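Local coordinates for protein uncharacterized conserved (Bdellovibrio bacteriovorus, PDB 7O21) that probably acts as an LD-carboxypeptidase of the YkuD family, editing peptidoglycan in a way that generates the curved shape of this predatory bacterium, at residues T88-S100 and A111-D123. Sequence-based numbering, arbitrary orientation. Where two conformers were deposited one is given.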
loop_
_atom_site.group_PDB
_atom_site.type_symbol
_atom_site.label_atom_id
_atom_site.label_comp_id
_atom_site.label_asym_id
_atom_site.label_seq_id
_atom_site.Cartn_x
_atom_site.Cartn_y
_atom_site.Cartn_z
ATOM N N THR A 88 15.189 -2.095 17.527
ATOM C CA THR A 88 13.908 -1.996 16.846
ATOM C C THR A 88 14.041 -1.039 15.673
ATOM O O THR A 88 14.935 -0.184 15.658
ATOM C CB THR A 88 12.847 -1.460 17.818
ATOM O OG1 THR A 88 13.380 -0.330 18.520
ATOM C CG2 THR A 88 12.463 -2.531 18.837
ATOM N N PRO A 89 13.165 -1.145 14.677
ATOM C CA PRO A 89 13.300 -0.284 13.498
ATOM C C PRO A 89 13.204 1.197 13.831
ATOM O O PRO A 89 12.478 1.617 14.732
ATOM C CB PRO A 89 12.140 -0.725 12.598
ATOM C CG PRO A 89 11.859 -2.131 13.012
ATOM C CD PRO A 89 12.112 -2.159 14.499
ATOM N N GLU A 90 13.963 1.989 13.087
ATOM C CA GLU A 90 13.854 3.434 13.119
ATOM C C GLU A 90 13.694 3.918 11.687
ATOM O O GLU A 90 14.180 3.280 10.742
ATOM C CB GLU A 90 15.054 4.102 13.820
ATOM C CG GLU A 90 16.378 3.958 13.101
ATOM C CD GLU A 90 17.531 4.649 13.831
ATOM O OE1 GLU A 90 17.296 5.676 14.501
ATOM O OE2 GLU A 90 18.679 4.173 13.724
ATOM N N GLY A 91 12.995 5.028 11.514
ATOM C CA GLY A 91 12.804 5.533 10.171
ATOM C C GLY A 91 11.773 6.639 10.096
ATOM O O GLY A 91 11.343 7.205 11.113
ATOM N N ILE A 92 11.392 6.926 8.856
ATOM C CA ILE A 92 10.598 8.085 8.494
ATOM C C ILE A 92 9.303 7.539 7.917
ATOM O O ILE A 92 9.291 7.057 6.774
ATOM C CB ILE A 92 11.334 8.950 7.455
ATOM C CG1 ILE A 92 12.723 9.377 7.957
ATOM C CG2 ILE A 92 10.511 10.174 7.091
ATOM C CD1 ILE A 92 13.650 9.877 6.831
ATOM N N TYR A 93 8.218 7.612 8.693
ATOM C CA TYR A 93 6.973 6.936 8.348
ATOM C C TYR A 93 5.809 7.917 8.307
ATOM O O TYR A 93 5.935 9.097 8.621
ATOM C CB TYR A 93 6.681 5.805 9.351
ATOM C CG TYR A 93 7.813 4.818 9.339
ATOM C CD1 TYR A 93 7.994 3.968 8.254
ATOM C CD2 TYR A 93 8.758 4.806 10.352
ATOM C CE1 TYR A 93 9.059 3.108 8.203
ATOM C CE2 TYR A 93 9.831 3.935 10.308
ATOM C CZ TYR A 93 9.972 3.093 9.229
ATOM O OH TYR A 93 11.050 2.236 9.165
ATOM N N PHE A 94 4.664 7.427 7.845
ATOM C CA PHE A 94 3.394 8.193 7.759
ATOM C C PHE A 94 2.309 7.325 8.414
ATOM O O PHE A 94 2.359 6.119 8.287
ATOM C CB PHE A 94 3.040 8.518 6.295
ATOM C CG PHE A 94 3.927 9.538 5.608
ATOM C CD1 PHE A 94 5.171 9.194 5.100
ATOM C CD2 PHE A 94 3.535 10.864 5.485
ATOM C CE1 PHE A 94 5.990 10.150 4.514
ATOM C CE2 PHE A 94 4.353 11.812 4.896
ATOM C CZ PHE A 94 5.574 11.443 4.401
ATOM N N LEU A 95 1.397 7.934 9.152
ATOM C CA LEU A 95 0.291 7.211 9.770
ATOM C C LEU A 95 -0.827 6.997 8.757
ATOM O O LEU A 95 -1.202 7.924 8.031
ATOM C CB LEU A 95 -0.217 7.994 10.975
ATOM C CG LEU A 95 0.889 8.150 12.031
ATOM C CD1 LEU A 95 0.617 9.335 12.935
ATOM C CD2 LEU A 95 1.052 6.857 12.824
ATOM N N GLN A 96 -1.351 5.779 8.724
ATOM C CA GLN A 96 -2.300 5.389 7.656
ATOM C C GLN A 96 -3.746 5.190 8.115
ATOM O O GLN A 96 -4.600 5.703 7.448
ATOM C CB GLN A 96 -1.784 4.109 7.003
ATOM C CG GLN A 96 -0.426 4.246 6.334
ATOM C CD GLN A 96 -0.103 3.084 5.430
ATOM O OE1 GLN A 96 -0.060 1.939 5.849
ATOM N NE2 GLN A 96 0.093 3.365 4.155
ATOM N N GLU A 97 -3.994 4.308 9.076
ATOM C CA GLU A 97 -5.355 3.987 9.479
ATOM C C GLU A 97 -5.498 4.107 10.985
ATOM O O GLU A 97 -4.536 3.926 11.735
ATOM C CB GLU A 97 -5.712 2.537 9.115
ATOM C CG GLU A 97 -5.680 2.212 7.631
ATOM C CD GLU A 97 -5.923 0.733 7.361
ATOM O OE1 GLU A 97 -6.702 0.104 8.105
ATOM O OE2 GLU A 97 -5.311 0.197 6.416
ATOM N N ARG A 98 -6.718 4.395 11.418
ATOM C CA ARG A 98 -7.070 4.477 12.827
ATOM C C ARG A 98 -7.928 3.269 13.184
ATOM O O ARG A 98 -8.892 2.948 12.479
ATOM C CB ARG A 98 -7.828 5.779 13.085
ATOM C CG ARG A 98 -8.345 5.984 14.502
ATOM C CD ARG A 98 -9.134 7.291 14.576
ATOM N NE ARG A 98 -9.981 7.355 15.766
ATOM C CZ ARG A 98 -10.249 8.474 16.432
ATOM N NH1 ARG A 98 -9.738 9.629 16.027
ATOM N NH2 ARG A 98 -11.031 8.441 17.504
ATOM N N LEU A 99 -7.561 2.594 14.268
ATOM C CA LEU A 99 -8.226 1.381 14.713
ATOM C C LEU A 99 -8.619 1.530 16.175
ATOM O O LEU A 99 -7.910 2.160 16.967
ATOM C CB LEU A 99 -7.285 0.177 14.597
ATOM C CG LEU A 99 -6.696 -0.089 13.215
ATOM C CD1 LEU A 99 -5.597 -1.139 13.280
ATOM C CD2 LEU A 99 -7.807 -0.535 12.297
ATOM N N SER A 100 -9.749 0.928 16.544
ATOM C CA SER A 100 -10.178 0.916 17.934
ATOM C C SER A 100 -10.980 -0.350 18.187
ATOM O O SER A 100 -11.094 -1.224 17.322
ATOM C CB SER A 100 -10.977 2.176 18.287
ATOM O OG SER A 100 -11.205 2.232 19.691
ATOM N N ALA A 111 -6.895 2.218 23.886
ATOM C CA ALA A 111 -8.096 2.783 23.291
ATOM C C ALA A 111 -7.989 3.011 21.792
ATOM O O ALA A 111 -9.022 3.087 21.124
ATOM C CB ALA A 111 -8.456 4.101 23.974
ATOM N N LEU A 112 -6.782 3.117 21.239
ATOM C CA LEU A 112 -6.650 3.489 19.840
ATOM C C LEU A 112 -5.310 2.993 19.334
ATOM O O LEU A 112 -4.338 2.925 20.082
ATOM C CB LEU A 112 -6.679 5.013 19.662
ATOM C CG LEU A 112 -7.978 5.816 19.634
ATOM C CD1 LEU A 112 -7.647 7.281 19.364
ATOM C CD2 LEU A 112 -8.926 5.293 18.575
ATOM N N ALA A 113 -5.256 2.708 18.036
ATOM C CA ALA A 113 -3.996 2.434 17.362
ATOM C C ALA A 113 -4.005 3.144 16.025
ATOM O O ALA A 113 -5.050 3.275 15.386
ATOM C CB ALA A 113 -3.761 0.939 17.108
ATOM N N PHE A 114 -2.828 3.585 15.598
ATOM C CA PHE A 114 -2.638 4.132 14.266
ATOM C C PHE A 114 -1.584 3.299 13.563
ATOM O O PHE A 114 -0.501 3.077 14.111
ATOM C CB PHE A 114 -2.186 5.588 14.341
ATOM C CG PHE A 114 -3.231 6.506 14.887
ATOM C CD1 PHE A 114 -3.312 6.743 16.257
ATOM C CD2 PHE A 114 -4.151 7.122 14.041
ATOM C CE1 PHE A 114 -4.283 7.577 16.772
ATOM C CE2 PHE A 114 -5.133 7.960 14.560
ATOM C CZ PHE A 114 -5.197 8.185 15.929
ATOM N N THR A 115 -1.914 2.816 12.365
ATOM C CA THR A 115 -0.952 2.022 11.624
ATOM C C THR A 115 0.014 2.942 10.892
ATOM O O THR A 115 -0.259 4.129 10.682
ATOM C CB THR A 115 -1.678 1.135 10.614
ATOM O OG1 THR A 115 -2.280 1.968 9.605
ATOM C CG2 THR A 115 -2.769 0.305 11.309
ATOM N N THR A 116 1.134 2.372 10.472
ATOM C CA THR A 116 2.119 3.102 9.681
ATOM C C THR A 116 2.296 2.450 8.311
ATOM O O THR A 116 1.695 1.411 7.990
ATOM C CB THR A 116 3.479 3.151 10.383
ATOM O OG1 THR A 116 4.093 1.850 10.344
ATOM C CG2 THR A 116 3.364 3.658 11.836
ATOM N N ASN A 117 3.137 3.076 7.490
ATOM C CA ASN A 117 3.536 2.506 6.212
ATOM C C ASN A 117 4.801 1.665 6.320
ATOM O O ASN A 117 5.409 1.356 5.290
ATOM C CB ASN A 117 3.691 3.601 5.149
ATOM C CG ASN A 117 4.834 4.557 5.459
ATOM O OD1 ASN A 117 5.059 4.904 6.598
ATOM N ND2 ASN A 117 5.581 4.955 4.424
ATOM N N TYR A 118 5.228 1.297 7.525
ATOM C CA TYR A 118 6.368 0.397 7.634
ATOM C C TYR A 118 6.021 -0.946 7.001
ATOM O O TYR A 118 4.947 -1.496 7.269
ATOM C CB TYR A 118 6.762 0.160 9.096
ATOM C CG TYR A 118 7.871 -0.866 9.217
ATOM C CD1 TYR A 118 9.201 -0.476 9.174
ATOM C CD2 TYR A 118 7.590 -2.224 9.337
ATOM C CE1 TYR A 118 10.228 -1.407 9.257
ATOM C CE2 TYR A 118 8.608 -3.158 9.424
ATOM C CZ TYR A 118 9.922 -2.739 9.386
ATOM O OH TYR A 118 10.955 -3.650 9.466
ATOM N N PRO A 119 6.918 -1.531 6.196
ATOM C CA PRO A 119 8.240 -1.021 5.811
ATOM C C PRO A 119 8.141 -0.038 4.639
ATOM O O PRO A 119 7.393 -0.288 3.688
ATOM C CB PRO A 119 8.977 -2.294 5.378
ATOM C CG PRO A 119 7.877 -3.168 4.821
ATOM C CD PRO A 119 6.694 -2.906 5.717
ATOM N N ASN A 120 8.865 1.080 4.717
ATOM C CA ASN A 120 8.845 2.068 3.646
ATOM C C ASN A 120 9.860 1.684 2.566
ATOM O O ASN A 120 10.488 0.622 2.613
ATOM C CB ASN A 120 9.031 3.487 4.187
ATOM C CG ASN A 120 10.433 3.750 4.712
ATOM O OD1 ASN A 120 11.394 3.030 4.409
ATOM N ND2 ASN A 120 10.564 4.797 5.498
ATOM N N LEU A 121 10.041 2.559 1.582
ATOM C CA LEU A 121 10.902 2.210 0.457
ATOM C C LEU A 121 12.358 2.065 0.872
ATOM O O LEU A 121 13.080 1.251 0.280
ATOM C CB LEU A 121 10.748 3.235 -0.663
ATOM C CG LEU A 121 9.476 3.167 -1.525
ATOM C CD1 LEU A 121 9.546 4.181 -2.667
ATOM C CD2 LEU A 121 9.228 1.757 -2.070
ATOM N N PHE A 122 12.822 2.852 1.848
ATOM C CA PHE A 122 14.164 2.642 2.377
ATOM C C PHE A 122 14.286 1.250 2.974
ATOM O O PHE A 122 15.282 0.548 2.753
ATOM C CB PHE A 122 14.494 3.674 3.463
ATOM C CG PHE A 122 14.634 5.089 2.965
ATOM C CD1 PHE A 122 15.640 5.449 2.081
ATOM C CD2 PHE A 122 13.775 6.080 3.429
ATOM C CE1 PHE A 122 15.767 6.775 1.658
ATOM C CE2 PHE A 122 13.903 7.401 3.010
ATOM C CZ PHE A 122 14.900 7.745 2.126
ATOM N N ASP A 123 13.292 0.852 3.780
ATOM C CA ASP A 123 13.332 -0.444 4.448
ATOM C C ASP A 123 13.306 -1.578 3.438
ATOM O O ASP A 123 14.011 -2.576 3.602
ATOM C CB ASP A 123 12.143 -0.578 5.395
ATOM C CG ASP A 123 12.128 0.477 6.458
ATOM O OD1 ASP A 123 13.215 0.816 6.970
ATOM O OD2 ASP A 123 11.008 0.941 6.797
HETATM O O HOH W 1 14.199 3.233 7.902
HETATM O O HOH W 2 13.563 0.417 9.806
HETATM O O HOH W 3 12.972 5.495 6.888
HETATM O O HOH W 4 7.734 6.858 4.515
HETATM O O HOH W 5 -2.578 0.324 7.405
#
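Tyr93 reaches across to Asp123 with its hydroxyl, and OH donates to OD2 over 2.7 Å on the syn side of the carboxylate; ring and carboxylate lie nearly coplanar. The same OD2 also accepts from Asn120 N on its anti side, while Asn120 OD1 takes Asp123 N. This capping box starts the helix at 121 and helps to hold the carboxylate that Tyr93 meets. Asn120 ND2, lying 3.5 Å from Tyr93 CE1, donates to Ile92 O from above the carbonyl plane. Tyr118 runs alongside Tyr93, its CD1 3.3 Å from Tyr93 OH, with the ring planes steeply inclined; its own hydroxyl bonds Gly130 N, and Pro89 CB packs against CE1.

Asn117 CG stands between its own N and carbonyl carbon (chi1 66°), and OD1 accepts from Phe94 N at 2.8 Å, the donor lying above the amide's carbonyl plane; a side chain, not a backbone carbonyl, takes this N-H. Strands 91-99 and 113-116 pair antiparallel, with their axes 131° apart, as neighbours in the mixed sheet of the L,D-transpeptidase catalytic domain, and Ala113 touches His136, the predicted proton donor/acceptor. Leu99 and Ala113 form a hydrogen-bonded pair, and Thr115 N donates to Glu97 O. The chi1 of Thr115 (67°) places OG1 where it accepts from Glu97 N at 2.9 Å, while CG2 meets Leu99 CD1. On the face opposite Leu99 and Ala113, Arg98 extends with CB and CG beside Phe114 CE2, and Leu112 CD1 sits over one face of its guanidinium. At the far end Ser100 OG donates to Ala111 O, 2.7 Å away.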